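Long-range contacts in BlEst2 (Bacillus licheniformis, PDB 6WPX), which probably hydrolyses ester bonds as a lipase or esterase of the alpha/beta-hydrolase class, and is here in a propeptide form whose C-terminal domain is autoinhibitory: residues G77-F82 and Q107-K112; H136-V141 and L198-F203; K309-I314 and F385-N390; F305-G310 and K360-G365; S413-N418 and F441-M446. All blocks are in the same frame, centred on the assembly; numbering follows the deposited sequence.

Contact 1 (G77-F82 and Q107-K112); sequences GYDAAF and QYFGRK
Arg111 NH1 is gripped by two backbone carbonyl oxygens, Asp44 O and, more weakly, Lys47 O, and this hold is likely to keep the neighbouring NH2 near Asp79. The carboxylate oxygen Asp79 OD2 lies near the guanidinium plane at its edge, but 4.4 Å from Arg111 NH2, so the charges attract without forming a salt bridge. Asp79 OD1 meanwhile accepts from Val40 N, and each charged group therefore has a closer partner of its own.

Beside this charged pair lies Phe109, the last helical residue of 91-109. Its CG is anti to its own carbonyl carbon (chi1 -72°), which swings the ring toward 80-83. The rim does the touching: CZ comes 3.6 Å from Ala80 O and CE2 3.9 Å from Ala81 CB, both near the ring plane, while CE1 meets Asp79 CB obliquely at 3.8 Å. Over one face lies Tyr108 CD2. Ala81 suits the strand because its methyl admits the ring edge, and Gly110, with positive phi, suits the exit from the helix.

With a serine at Phe109, Ala81 and the Asp79 methylene would probably lose their apolar cover, and a gap would open between helix and strand. Helix and sheet of this alpha/beta-hydrolase domain thus meet through an aromatic edge, with electrostatics in a secondary role.

Contact 2 (H136-V141 and L198-F203); sequences HYVERV and LKTKYF
Val141 and Tyr202 pair in parallel, their CA atoms 5.0 Å apart, where strands 138-144 and 201-205 run side by side in the central sheet of the alpha/beta-hydrolase fold. Val141 uses both its backbone groups, as a parallel pair requires: its N donates to Lys201 O at 3.1 Å, and its O accepts from Phe203 N at 2.9 Å.

On the face bearing these two side chains, Val141 CB rests 3.8 Å from Tyr202 CD1, the valine lying alongside the ring. A branched residue fits here, and Leu129 of helix 121-131 covers it. Before the strands join, Thr200 turns its methyl CG2 to Glu139 O, 3.7 Å away.

The other face carries Arg140. It grips Glu139 side-on, NE to OE1 and NH2 to the syn lone pair of OE2, while its NH1 donates to Leu270 O and Ile273 O. A bend at chi3 (62°) carries that NH1 to 3.6 Å from Phe203 CE1, the guanidinium and ring planes only 15° apart. Lys201 NZ lies above a face of the same ring, near its rim; it is bonded to Thr245 OG1 and donates to Tyr202 O at 2.9 Å from above the carbonyl plane.

Contact 3 (K309-I314 and F385-N390); sequences KGVKEI and FDSPLN
Asp386 O receives two backbone donors, Lys312 N at 2.8 Å and, weakly, Glu313 N at 3.5 Å, the signature of a classic beta bulge at the start of strand 313-320. Asp386 N answers with a nearly straight bond (167°) to Glu313 O, 2.7 Å away, completing an antiparallel hydrogen-bonded pair.

At the next pair, Ile314 CG2 presses on Phe385 CD2 at 3.6 Å, the two side chains lying alongside and pointing the same way; both are buried, so apolar groups fit. Val311, just before the bulge, spreads its methyls, CG1 against Asp386 O (3.5 Å) and CG2 against Ser387. The surface side suits polar residues: Lys312 CB lies against the Asp386 carboxylate carbon.

Further out, Arg465 forms a cation-pi contact with Phe385. Ser387 sits where strand gives way to helix 389-397. Its OG, anti to the backbone N (chi1 170°), is bonded to Glu308 OE2, takes a proton from a water that also donates to Lys309 O, and accepts Leu389 N at 3.2 Å, capping the turn.

Contact 4 (F305-G310 and K360-G365); sequences FAVEKG and KNPAAG
Val307 and Gly365 exchange two backbone hydrogen bonds, each 2.8 Å long: Val307 N donates to Gly365 O, and Gly365 N to Val307 O in the carbonyl plane. Glycine is needed at 365 because, at its phi of 133°, a side chain would jam against the preceding carbonyl oxygen. CA-H...O contacts accompany the pair, among them Ala364 CA to Val307 O at 3.2 Å.

Around this pair lies apolar packing. Val307 CG1, set anti to the backbone N (chi1 169°), reaches Pro362 CG at 3.9 Å, the two side chains crossing at about a right angle; Trp367 touches both residues. Toward the surface, the Ala364 methyl rests on Lys309 CG at 3.7 Å, the lysine chain running outward in extended form. A proline and a small alanine suit a loop that must pass so close to the strand.

Antiparallel pairing thus begins where 300-307 ends and 365-372 starts. The loops at both positions connect to strands of the neighbouring sheet, an arrangement consistent with one end of a beta sandwich.

Contact 5 (S413-N418 and F441-M446); sequences SIRYEN and FKKAGM
Lys443 opens the approach to strand 407-417, laying its extended chain across Arg415 at about a right angle, in the C-terminal antiparallel sheet where 445-456 pairs with 407-417. Its CD sits over one face of the guanidinium, 3.7 Å from Arg415 NH2. The ammonium is also near, and the like charges are probably eased by Glu423, a long, weak ion partner of both.

Ala444 adds its carbonyl oxygen, to which Arg415 NH1 donates only weakly at 3.4 Å. That nitrogen is held better by Glu417, whose OE2 accepts at 2.7 Å through its anti lone pair, nearly in the guanidinium plane. A bend at chi3 (51°) turns the guanidinium to serve both. A leucine in place of Arg415 would probably leave the Glu417 carboxylate without its mate and free to turn, and strip Lys443 of the flat surface it lies on.

Gly445 comes next, with its CA 3.2 Å from Tyr416 O; any CB would collide with that oxygen.

Met446 begins the regular pairing: its N donates to Tyr416 O, and the two CB atoms meet at 4.0 Å. The tyrosine hydroxyl extends to Tyr158 O and Lys172 NZ, linking this sheet to the helical region beyond 152-157. Met446 O accepts Tyr416 N at 2.7 Å, almost straight at 172°, while lying in plane at the edge of the tyrosine ring.

How the contacts relate
Contacts 1 and 2 belong to the same alpha/beta sheet, about 15 Å apart between centres, and touch through Lys112, whose chain packs on the backbone of 136-139. Contact 2 is buried within the sheet and rests on parallel backbone bonds; contact 1, at the sheet's helical cover, is only partly buried and depends on packing. Contacts 3 and 4 lie across the chain's centre from both, their centres about 7 Å apart; they share Lys309 and Gly310, and Lys312 O receives Asn361 N between them. Both are partly exposed and antiparallel. Contact 5, also antiparallel but more buried, stands alone, about 20 Å from contacts 3 and 4 at the nearest atoms, and, like contact 2, holds an arginine-glutamate salt bridge.

Contact 1 (G77-F82 and Q107-K112)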
# COMPACT_ATOMS: atom_id res chain seq x y z
N GLY A 77 -10.28 -11.94 -29.20
CA GLY A 77 -9.28 -12.40 -30.16
C GLY A 77 -7.84 -12.39 -29.67
O GLY A 77 -6.92 -12.42 -30.49
N TYR A 78 -7.66 -12.38 -28.34
CA TYR A 78 -6.34 -12.39 -27.75
C TYR A 78 -5.97 -13.73 -27.18
O TYR A 78 -6.71 -14.30 -26.37
CB TYR A 78 -6.18 -11.32 -26.66
CG TYR A 78 -5.96 -9.93 -27.20
CD1 TYR A 78 -7.03 -9.15 -27.62
CD2 TYR A 78 -4.68 -9.43 -27.38
CE1 TYR A 78 -6.83 -7.88 -28.17
CE2 TYR A 78 -4.47 -8.16 -27.93
CZ TYR A 78 -5.55 -7.40 -28.32
OH TYR A 78 -5.36 -6.16 -28.89
N ASP A 79 -4.80 -14.21 -27.55
CA ASP A 79 -4.22 -15.38 -26.90
C ASP A 79 -3.66 -14.86 -25.59
O ASP A 79 -3.45 -13.64 -25.44
CB ASP A 79 -3.15 -16.04 -27.75
CG ASP A 79 -3.75 -16.95 -28.79
OD1 ASP A 79 -4.56 -17.85 -28.40
OD2 ASP A 79 -3.44 -16.76 -29.97
N ALA A 80 -3.50 -15.76 -24.61
CA ALA A 80 -3.07 -15.32 -23.29
C ALA A 80 -2.34 -16.41 -22.58
O ALA A 80 -2.48 -17.58 -22.93
CB ALA A 80 -4.29 -14.88 -22.46
N ALA A 81 -1.55 -16.03 -21.57
CA ALA A 81 -0.81 -16.95 -20.71
C ALA A 81 -0.88 -16.39 -19.29
O ALA A 81 -1.11 -15.20 -19.11
CB ALA A 81 0.64 -17.10 -21.17
N PHE A 82 -0.82 -17.26 -18.30
CA PHE A 82 -0.98 -16.88 -16.89
C PHE A 82 0.16 -17.50 -16.15
O PHE A 82 0.47 -18.67 -16.39
CB PHE A 82 -2.34 -17.40 -16.36
CG PHE A 82 -3.51 -16.91 -17.19
CD1 PHE A 82 -3.92 -17.60 -18.33
CD2 PHE A 82 -4.17 -15.73 -16.87
CE1 PHE A 82 -4.96 -17.12 -19.14
CE2 PHE A 82 -5.23 -15.25 -17.66
CZ PHE A 82 -5.60 -15.93 -18.80
N GLN A 107 8.96 -18.09 -26.84
CA GLN A 107 9.21 -19.25 -27.70
C GLN A 107 7.89 -19.98 -28.00
O GLN A 107 7.68 -20.41 -29.14
CB GLN A 107 10.23 -20.19 -27.08
CG GLN A 107 11.66 -19.63 -27.09
CD GLN A 107 12.65 -20.40 -26.23
OE1 GLN A 107 12.31 -21.15 -25.30
NE2 GLN A 107 13.92 -20.17 -26.50
N TYR A 108 6.99 -20.08 -27.00
CA TYR A 108 5.70 -20.74 -27.19
C TYR A 108 4.80 -19.97 -28.18
O TYR A 108 4.17 -20.58 -29.04
CB TYR A 108 5.00 -20.94 -25.84
CG TYR A 108 3.60 -21.50 -25.95
CD1 TYR A 108 3.38 -22.87 -26.04
CD2 TYR A 108 2.49 -20.65 -25.94
CE1 TYR A 108 2.09 -23.39 -26.14
CE2 TYR A 108 1.20 -21.16 -26.08
CZ TYR A 108 1.00 -22.52 -26.16
OH TYR A 108 -0.29 -22.98 -26.24
N PHE A 109 4.72 -18.64 -28.07
CA PHE A 109 3.86 -17.89 -28.98
C PHE A 109 4.54 -17.49 -30.30
O PHE A 109 3.86 -17.19 -31.28
CB PHE A 109 3.26 -16.68 -28.27
CG PHE A 109 2.19 -17.02 -27.24
CD1 PHE A 109 0.98 -17.60 -27.62
CD2 PHE A 109 2.36 -16.69 -25.90
CE1 PHE A 109 -0.01 -17.90 -26.68
CE2 PHE A 109 1.36 -16.95 -24.95
CZ PHE A 109 0.18 -17.57 -25.35
N GLY A 110 5.86 -17.50 -30.31
CA GLY A 110 6.65 -17.17 -31.50
C GLY A 110 6.70 -15.69 -31.78
O GLY A 110 7.03 -15.27 -32.89
N ARG A 111 6.38 -14.87 -30.76
CA ARG A 111 6.35 -13.40 -30.87
C ARG A 111 6.28 -12.74 -29.50
O ARG A 111 5.96 -13.41 -28.51
CB ARG A 111 5.15 -12.91 -31.73
CG ARG A 111 3.78 -13.43 -31.27
CD ARG A 111 2.74 -13.07 -32.29
NE ARG A 111 1.46 -13.70 -32.02
CZ ARG A 111 0.29 -13.09 -32.15
NH1 ARG A 111 0.24 -11.82 -32.53
NH2 ARG A 111 -0.84 -13.73 -31.88
N LYS A 112 6.54 -11.40 -29.47
CA LYS A 112 6.51 -10.57 -28.26
C LYS A 112 5.11 -10.52 -27.69
O LYS A 112 4.11 -10.57 -28.41
CB LYS A 112 7.05 -9.15 -28.51
CG LYS A 112 8.56 -9.10 -28.70
CD LYS A 112 9.06 -7.68 -28.67
CE LYS A 112 10.37 -7.52 -29.39
NZ LYS A 112 11.17 -6.41 -28.81

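Contact 2 (H136-V141 and L198-F203)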
# COMPACT_ATOMS: atom_id res chain seq x y z
N HIS A 136 13.29 -7.98 -24.47
CA HIS A 136 13.40 -8.71 -25.75
C HIS A 136 12.11 -9.46 -26.10
O HIS A 136 11.83 -9.68 -27.27
CB HIS A 136 14.55 -9.75 -25.65
CG HIS A 136 15.92 -9.15 -25.52
ND1 HIS A 136 16.51 -8.45 -26.57
CD2 HIS A 136 16.77 -9.16 -24.48
CE1 HIS A 136 17.68 -8.05 -26.11
NE2 HIS A 136 17.88 -8.45 -24.86
N TYR A 137 11.34 -9.88 -25.07
CA TYR A 137 10.16 -10.72 -25.22
C TYR A 137 8.85 -10.01 -25.07
O TYR A 137 7.79 -10.62 -25.24
CB TYR A 137 10.26 -11.91 -24.23
CG TYR A 137 11.65 -12.52 -24.17
CD1 TYR A 137 12.21 -13.11 -25.30
CD2 TYR A 137 12.43 -12.43 -23.03
CE1 TYR A 137 13.51 -13.62 -25.28
CE2 TYR A 137 13.73 -12.94 -22.99
CZ TYR A 137 14.26 -13.54 -24.12
OH TYR A 137 15.53 -14.06 -24.11
N VAL A 138 8.90 -8.72 -24.73
CA VAL A 138 7.71 -7.93 -24.40
C VAL A 138 7.60 -6.69 -25.23
O VAL A 138 8.57 -5.95 -25.37
CB VAL A 138 7.68 -7.61 -22.86
CG1 VAL A 138 6.49 -6.72 -22.48
CG2 VAL A 138 7.69 -8.89 -22.03
N GLU A 139 6.39 -6.43 -25.75
CA GLU A 139 6.08 -5.26 -26.57
C GLU A 139 5.67 -4.08 -25.69
O GLU A 139 6.06 -2.93 -25.96
CB GLU A 139 5.00 -5.62 -27.62
CG GLU A 139 4.82 -4.60 -28.73
CD GLU A 139 3.65 -3.66 -28.49
OE1 GLU A 139 2.62 -4.11 -27.93
OE2 GLU A 139 3.76 -2.47 -28.86
N ARG A 140 4.88 -4.35 -24.64
CA ARG A 140 4.39 -3.31 -23.75
C ARG A 140 3.92 -3.89 -22.44
O ARG A 140 3.65 -5.10 -22.33
CB ARG A 140 3.27 -2.47 -24.42
CG ARG A 140 1.97 -3.24 -24.69
CD ARG A 140 0.93 -2.36 -25.37
NE ARG A 140 1.40 -1.89 -26.68
CZ ARG A 140 0.84 -0.90 -27.37
NH1 ARG A 140 -0.22 -0.27 -26.88
NH2 ARG A 140 1.33 -0.55 -28.55
N VAL A 141 3.78 -3.01 -21.46
CA VAL A 141 3.33 -3.34 -20.12
C VAL A 141 2.17 -2.41 -19.72
O VAL A 141 2.29 -1.19 -19.78
CB VAL A 141 4.49 -3.27 -19.10
CG1 VAL A 141 4.03 -3.65 -17.69
CG2 VAL A 141 5.66 -4.14 -19.54
N LEU A 198 13.65 2.79 -21.55
CA LEU A 198 13.21 3.38 -22.83
C LEU A 198 12.77 2.36 -23.88
O LEU A 198 12.11 2.75 -24.84
CB LEU A 198 14.36 4.22 -23.41
CG LEU A 198 14.75 5.48 -22.65
CD1 LEU A 198 16.18 5.89 -22.97
CD2 LEU A 198 13.76 6.63 -22.91
N LYS A 199 13.15 1.10 -23.72
CA LYS A 199 12.89 0.05 -24.73
C LYS A 199 11.47 -0.52 -24.66
O LYS A 199 11.18 -1.39 -25.47
CB LYS A 199 13.94 -1.04 -24.59
CG LYS A 199 15.35 -0.57 -24.89
CD LYS A 199 16.34 -1.68 -24.92
CE LYS A 199 17.76 -1.20 -24.71
NZ LYS A 199 18.68 -2.35 -24.58
N THR A 200 10.67 -0.09 -23.69
CA THR A 200 9.29 -0.62 -23.55
C THR A 200 8.31 0.49 -23.19
O THR A 200 8.64 1.36 -22.42
CB THR A 200 9.18 -1.78 -22.55
OG1 THR A 200 10.34 -2.60 -22.50
CG2 THR A 200 7.94 -2.61 -22.77
N LYS A 201 7.13 0.41 -23.78
CA LYS A 201 6.07 1.38 -23.47
C LYS A 201 5.29 0.87 -22.26
O LYS A 201 4.96 -0.27 -22.20
CB LYS A 201 5.13 1.55 -24.66
CG LYS A 201 4.09 2.63 -24.44
CD LYS A 201 4.68 4.03 -24.37
CE LYS A 201 3.73 5.09 -23.84
NZ LYS A 201 2.50 4.52 -23.26
N TYR A 202 4.99 1.78 -21.37
CA TYR A 202 4.23 1.55 -20.13
C TYR A 202 2.92 2.30 -20.11
O TYR A 202 2.85 3.45 -20.57
CB TYR A 202 5.05 1.96 -18.90
CG TYR A 202 6.22 1.06 -18.66
CD1 TYR A 202 6.10 -0.10 -17.90
CD2 TYR A 202 7.47 1.33 -19.23
CE1 TYR A 202 7.16 -0.98 -17.74
CE2 TYR A 202 8.55 0.47 -19.06
CZ TYR A 202 8.39 -0.68 -18.31
OH TYR A 202 9.46 -1.52 -18.14
N PHE A 203 1.91 1.64 -19.55
CA PHE A 203 0.56 2.18 -19.32
C PHE A 203 0.19 1.85 -17.90
O PHE A 203 0.44 0.73 -17.44
CB PHE A 203 -0.47 1.52 -20.24
CG PHE A 203 -0.32 1.85 -21.70
CD1 PHE A 203 0.58 1.15 -22.50
CD2 PHE A 203 -1.10 2.85 -22.29
CE1 PHE A 203 0.70 1.45 -23.86
CE2 PHE A 203 -0.98 3.13 -23.65
CZ PHE A 203 -0.08 2.44 -24.42
O HOH W 1 8.61 -2.28 -27.17

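Contact 3 (K309-I314 and F385-N390)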
# COMPACT_ATOMS: atom_id res chain seq x y z
N LYS A 309 -10.98 20.14 19.20
CA LYS A 309 -12.22 20.83 18.80
C LYS A 309 -12.20 20.99 17.29
O LYS A 309 -11.11 21.09 16.71
CB LYS A 309 -12.30 22.23 19.47
CG LYS A 309 -12.53 22.22 20.97
CD LYS A 309 -12.67 23.62 21.54
CE LYS A 309 -12.43 23.65 23.03
NZ LYS A 309 -12.46 25.03 23.58
N GLY A 310 -13.37 21.03 16.66
CA GLY A 310 -13.50 21.26 15.23
C GLY A 310 -13.23 20.09 14.31
O GLY A 310 -13.00 20.28 13.11
N VAL A 311 -13.31 18.85 14.84
CA VAL A 311 -13.09 17.67 13.99
C VAL A 311 -14.39 17.36 13.27
O VAL A 311 -15.44 17.23 13.91
CB VAL A 311 -12.50 16.46 14.79
CG1 VAL A 311 -12.39 15.21 13.91
CG2 VAL A 311 -11.15 16.80 15.37
N LYS A 312 -14.32 17.22 11.94
CA LYS A 312 -15.48 16.92 11.11
C LYS A 312 -15.85 15.44 11.20
O LYS A 312 -17.04 15.10 11.18
CB LYS A 312 -15.18 17.33 9.66
CG LYS A 312 -16.41 17.43 8.75
CD LYS A 312 -17.32 18.62 9.09
CE LYS A 312 -18.39 18.82 8.04
NZ LYS A 312 -17.84 19.46 6.82
N GLU A 313 -14.83 14.58 11.33
CA GLU A 313 -15.01 13.14 11.39
C GLU A 313 -13.76 12.47 11.89
O GLU A 313 -12.65 12.89 11.61
CB GLU A 313 -15.30 12.58 9.97
CG GLU A 313 -15.79 11.13 9.97
CD GLU A 313 -16.10 10.51 8.62
OE1 GLU A 313 -15.43 10.85 7.63
OE2 GLU A 313 -16.99 9.64 8.58
N ILE A 314 -13.97 11.36 12.59
CA ILE A 314 -12.92 10.44 12.97
C ILE A 314 -13.35 9.08 12.44
O ILE A 314 -14.54 8.77 12.42
CB ILE A 314 -12.57 10.38 14.51
CG1 ILE A 314 -13.80 10.08 15.39
CG2 ILE A 314 -11.83 11.66 14.97
CD1 ILE A 314 -13.49 9.66 16.85
N PHE A 385 -8.40 11.41 11.22
CA PHE A 385 -9.11 12.64 11.53
C PHE A 385 -9.34 13.46 10.29
O PHE A 385 -8.41 13.67 9.48
CB PHE A 385 -8.30 13.52 12.50
CG PHE A 385 -7.92 12.88 13.82
CD1 PHE A 385 -6.85 11.99 13.89
CD2 PHE A 385 -8.60 13.20 14.99
CE1 PHE A 385 -6.50 11.40 15.10
CE2 PHE A 385 -8.25 12.60 16.21
CZ PHE A 385 -7.19 11.71 16.25
N ASP A 386 -10.58 13.94 10.16
CA ASP A 386 -10.93 14.88 9.11
C ASP A 386 -11.02 16.20 9.93
O ASP A 386 -12.01 16.46 10.61
CB ASP A 386 -12.27 14.52 8.43
CG ASP A 386 -12.66 15.50 7.33
OD1 ASP A 386 -11.96 16.53 7.17
OD2 ASP A 386 -13.63 15.22 6.60
N SER A 387 -9.93 16.96 9.94
CA SER A 387 -9.83 18.15 10.79
C SER A 387 -8.91 19.21 10.16
O SER A 387 -7.90 18.85 9.55
CB SER A 387 -9.28 17.76 12.16
OG SER A 387 -8.93 18.85 13.01
N PRO A 388 -9.21 20.51 10.36
CA PRO A 388 -8.32 21.56 9.82
C PRO A 388 -6.95 21.58 10.51
O PRO A 388 -6.06 22.26 10.04
CB PRO A 388 -9.09 22.86 10.10
CG PRO A 388 -10.50 22.43 10.40
CD PRO A 388 -10.36 21.11 11.07
N LEU A 389 -6.79 20.77 11.57
CA LEU A 389 -5.53 20.72 12.37
C LEU A 389 -4.37 20.18 11.53
O LEU A 389 -3.25 20.45 11.88
CB LEU A 389 -5.71 19.87 13.64
CG LEU A 389 -4.42 19.55 14.37
CD1 LEU A 389 -3.90 20.76 15.11
CD2 LEU A 389 -4.58 18.36 15.29
N ASN A 390 -4.66 19.46 10.44
CA ASN A 390 -3.63 18.86 9.55
C ASN A 390 -2.64 19.92 9.07
O ASN A 390 -1.47 19.63 9.04
CB ASN A 390 -4.26 18.02 8.42
CG ASN A 390 -4.97 18.82 7.35
OD1 ASN A 390 -5.76 19.71 7.65
ND2 ASN A 390 -4.67 18.55 6.10
O HOH W 2 -10.05 21.17 14.29

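Contact 4 (F305-G310 and K360-G365)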
# COMPACT_ATOMS: atom_id res chain seq x y z
N PHE A 305 -7.33 8.55 23.61
CA PHE A 305 -6.91 9.41 22.52
C PHE A 305 -7.66 10.72 22.58
O PHE A 305 -8.86 10.74 22.86
CB PHE A 305 -6.99 8.75 21.13
CG PHE A 305 -8.37 8.45 20.58
CD1 PHE A 305 -9.03 7.27 20.91
CD2 PHE A 305 -8.98 9.33 19.69
CE1 PHE A 305 -10.30 6.99 20.40
CE2 PHE A 305 -10.26 9.05 19.18
CZ PHE A 305 -10.90 7.88 19.52
N ALA A 306 -6.95 11.81 22.33
CA ALA A 306 -7.48 13.15 22.28
C ALA A 306 -8.15 13.38 20.93
O ALA A 306 -7.67 12.93 19.88
CB ALA A 306 -6.36 14.16 22.46
N VAL A 307 -9.28 14.09 20.97
CA VAL A 307 -9.97 14.56 19.78
C VAL A 307 -10.05 16.05 20.03
O VAL A 307 -10.70 16.47 20.98
CB VAL A 307 -11.36 13.92 19.52
CG1 VAL A 307 -12.10 14.67 18.39
CG2 VAL A 307 -11.22 12.44 19.18
N GLU A 308 -9.36 16.83 19.20
CA GLU A 308 -9.38 18.28 19.32
C GLU A 308 -10.76 18.86 18.92
O GLU A 308 -11.61 18.15 18.37
CB GLU A 308 -8.23 18.90 18.49
CG GLU A 308 -8.40 18.80 16.98
CD GLU A 308 -7.88 17.54 16.32
OE1 GLU A 308 -7.57 16.55 17.02
OE2 GLU A 308 -7.83 17.52 15.06
N LYS A 309 -10.98 20.14 19.20
CA LYS A 309 -12.22 20.83 18.80
C LYS A 309 -12.20 20.99 17.29
O LYS A 309 -11.11 21.09 16.71
CB LYS A 309 -12.30 22.23 19.47
CG LYS A 309 -12.53 22.22 20.97
CD LYS A 309 -12.67 23.62 21.54
CE LYS A 309 -12.43 23.65 23.03
NZ LYS A 309 -12.46 25.03 23.58
N GLY A 310 -13.37 21.03 16.66
CA GLY A 310 -13.50 21.26 15.23
C GLY A 310 -13.23 20.09 14.31
O GLY A 310 -13.00 20.28 13.11
N LYS A 360 -19.23 11.16 13.00
CA LYS A 360 -19.37 12.51 12.46
C LYS A 360 -19.33 13.48 13.62
O LYS A 360 -19.86 13.17 14.70
CB LYS A 360 -20.71 12.66 11.70
CG LYS A 360 -20.88 11.71 10.51
CD LYS A 360 -22.37 11.36 10.26
CE LYS A 360 -22.96 11.99 9.01
NZ LYS A 360 -24.43 11.73 8.89
N ASN A 361 -18.69 14.65 13.42
CA ASN A 361 -18.56 15.72 14.41
C ASN A 361 -18.33 15.20 15.83
O ASN A 361 -19.16 15.41 16.72
CB ASN A 361 -19.79 16.66 14.39
CG ASN A 361 -20.10 17.22 13.03
OD1 ASN A 361 -21.10 16.86 12.42
ND2 ASN A 361 -19.19 18.00 12.47
N PRO A 362 -17.21 14.47 16.06
CA PRO A 362 -16.97 13.92 17.40
C PRO A 362 -16.75 15.01 18.44
O PRO A 362 -16.12 16.02 18.13
CB PRO A 362 -15.73 13.05 17.21
CG PRO A 362 -15.02 13.66 16.07
CD PRO A 362 -16.10 14.12 15.14
N ALA A 363 -17.27 14.80 19.67
CA ALA A 363 -17.10 15.72 20.78
C ALA A 363 -15.60 15.82 21.11
O ALA A 363 -14.89 14.82 21.06
CB ALA A 363 -17.88 15.22 21.99
N ALA A 364 -15.12 17.04 21.39
CA ALA A 364 -13.71 17.26 21.72
C ALA A 364 -13.45 16.75 23.10
O ALA A 364 -14.32 16.82 23.96
CB ALA A 364 -13.37 18.73 21.65
N GLY A 365 -12.24 16.24 23.31
CA GLY A 365 -11.84 15.71 24.60
C GLY A 365 -11.16 14.36 24.48
O GLY A 365 -10.72 13.97 23.39
O HOH W 3 -14.42 17.80 17.62

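Contact 5 (S413-N418 and F441-M446)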
# COMPACT_ATOMS: atom_id res chain seq x y z
N SER A 413 11.69 3.83 16.41
CA SER A 413 12.19 3.49 15.09
C SER A 413 12.66 2.04 14.99
O SER A 413 12.94 1.39 16.00
CB SER A 413 13.29 4.45 14.67
OG SER A 413 14.37 4.34 15.57
N ILE A 414 12.66 1.51 13.75
CA ILE A 414 13.19 0.19 13.42
C ILE A 414 14.05 0.36 12.18
O ILE A 414 13.62 0.99 11.22
CB ILE A 414 12.13 -0.94 13.18
CG1 ILE A 414 11.13 -1.08 14.33
CG2 ILE A 414 12.82 -2.29 12.94
CD1 ILE A 414 9.78 -1.83 13.95
N ARG A 415 15.26 -0.22 12.22
CA ARG A 415 16.14 -0.27 11.08
C ARG A 415 16.28 -1.75 10.70
O ARG A 415 16.60 -2.59 11.55
CB ARG A 415 17.51 0.38 11.36
CG ARG A 415 18.38 0.45 10.09
CD ARG A 415 19.76 0.98 10.36
NE ARG A 415 20.44 0.29 11.46
CZ ARG A 415 21.20 -0.79 11.31
NH1 ARG A 415 21.41 -1.30 10.10
NH2 ARG A 415 21.76 -1.37 12.36
N TYR A 416 15.96 -2.06 9.45
CA TYR A 416 16.01 -3.40 8.86
C TYR A 416 17.18 -3.47 7.90
O TYR A 416 17.55 -2.47 7.29
CB TYR A 416 14.73 -3.70 8.06
CG TYR A 416 13.43 -3.61 8.82
CD1 TYR A 416 12.75 -2.41 8.93
CD2 TYR A 416 12.86 -4.75 9.39
CE1 TYR A 416 11.53 -2.33 9.61
CE2 TYR A 416 11.67 -4.67 10.11
CZ TYR A 416 10.99 -3.46 10.18
OH TYR A 416 9.80 -3.38 10.87
N GLU A 417 17.74 -4.67 7.74
CA GLU A 417 18.84 -4.99 6.81
C GLU A 417 18.46 -6.26 6.12
O GLU A 417 18.18 -7.26 6.79
CB GLU A 417 20.13 -5.26 7.58
CG GLU A 417 20.94 -4.04 7.95
CD GLU A 417 22.20 -4.42 8.70
OE1 GLU A 417 22.86 -5.42 8.32
OE2 GLU A 417 22.53 -3.72 9.68
N ASN A 418 18.38 -6.22 4.78
CA ASN A 418 18.03 -7.38 3.95
C ASN A 418 16.75 -8.10 4.42
O ASN A 418 16.71 -9.33 4.48
CB ASN A 418 19.23 -8.34 3.83
CG ASN A 418 20.53 -7.67 3.43
OD1 ASN A 418 20.71 -7.26 2.28
ND2 ASN A 418 21.44 -7.54 4.37
N PHE A 441 20.38 8.91 10.19
CA PHE A 441 20.21 7.88 9.15
C PHE A 441 21.53 7.60 8.43
O PHE A 441 21.58 7.55 7.20
CB PHE A 441 19.09 8.28 8.16
CG PHE A 441 17.77 8.60 8.82
CD1 PHE A 441 16.89 7.59 9.16
CD2 PHE A 441 17.44 9.91 9.14
CE1 PHE A 441 15.69 7.89 9.82
CE2 PHE A 441 16.24 10.21 9.78
CZ PHE A 441 15.38 9.20 10.13
N LYS A 442 22.60 7.42 9.22
CA LYS A 442 23.94 7.18 8.69
C LYS A 442 24.13 5.77 8.15
O LYS A 442 24.70 5.59 7.07
CB LYS A 442 25.02 7.55 9.72
N LYS A 443 23.62 4.76 8.89
CA LYS A 443 23.73 3.35 8.52
C LYS A 443 22.81 2.95 7.36
O LYS A 443 21.67 3.41 7.28
CB LYS A 443 23.44 2.46 9.74
CG LYS A 443 24.61 2.31 10.70
CD LYS A 443 24.24 1.37 11.85
CE LYS A 443 25.39 1.16 12.80
NZ LYS A 443 25.06 0.16 13.85
N ALA A 444 23.30 2.03 6.50
CA ALA A 444 22.53 1.49 5.40
C ALA A 444 21.36 0.63 5.94
O ALA A 444 21.45 0.10 7.05
CB ALA A 444 23.42 0.67 4.49
N GLY A 445 20.25 0.58 5.19
CA GLY A 445 19.06 -0.20 5.53
C GLY A 445 17.71 0.47 5.36
O GLY A 445 17.63 1.65 5.00
N MET A 446 16.63 -0.28 5.64
CA MET A 446 15.25 0.22 5.57
C MET A 446 14.89 0.72 6.95
O MET A 446 14.93 -0.04 7.92
CB MET A 446 14.25 -0.90 5.23
CG MET A 446 13.80 -0.98 3.81
SD MET A 446 13.37 0.56 2.97
CE MET A 446 12.04 1.13 3.88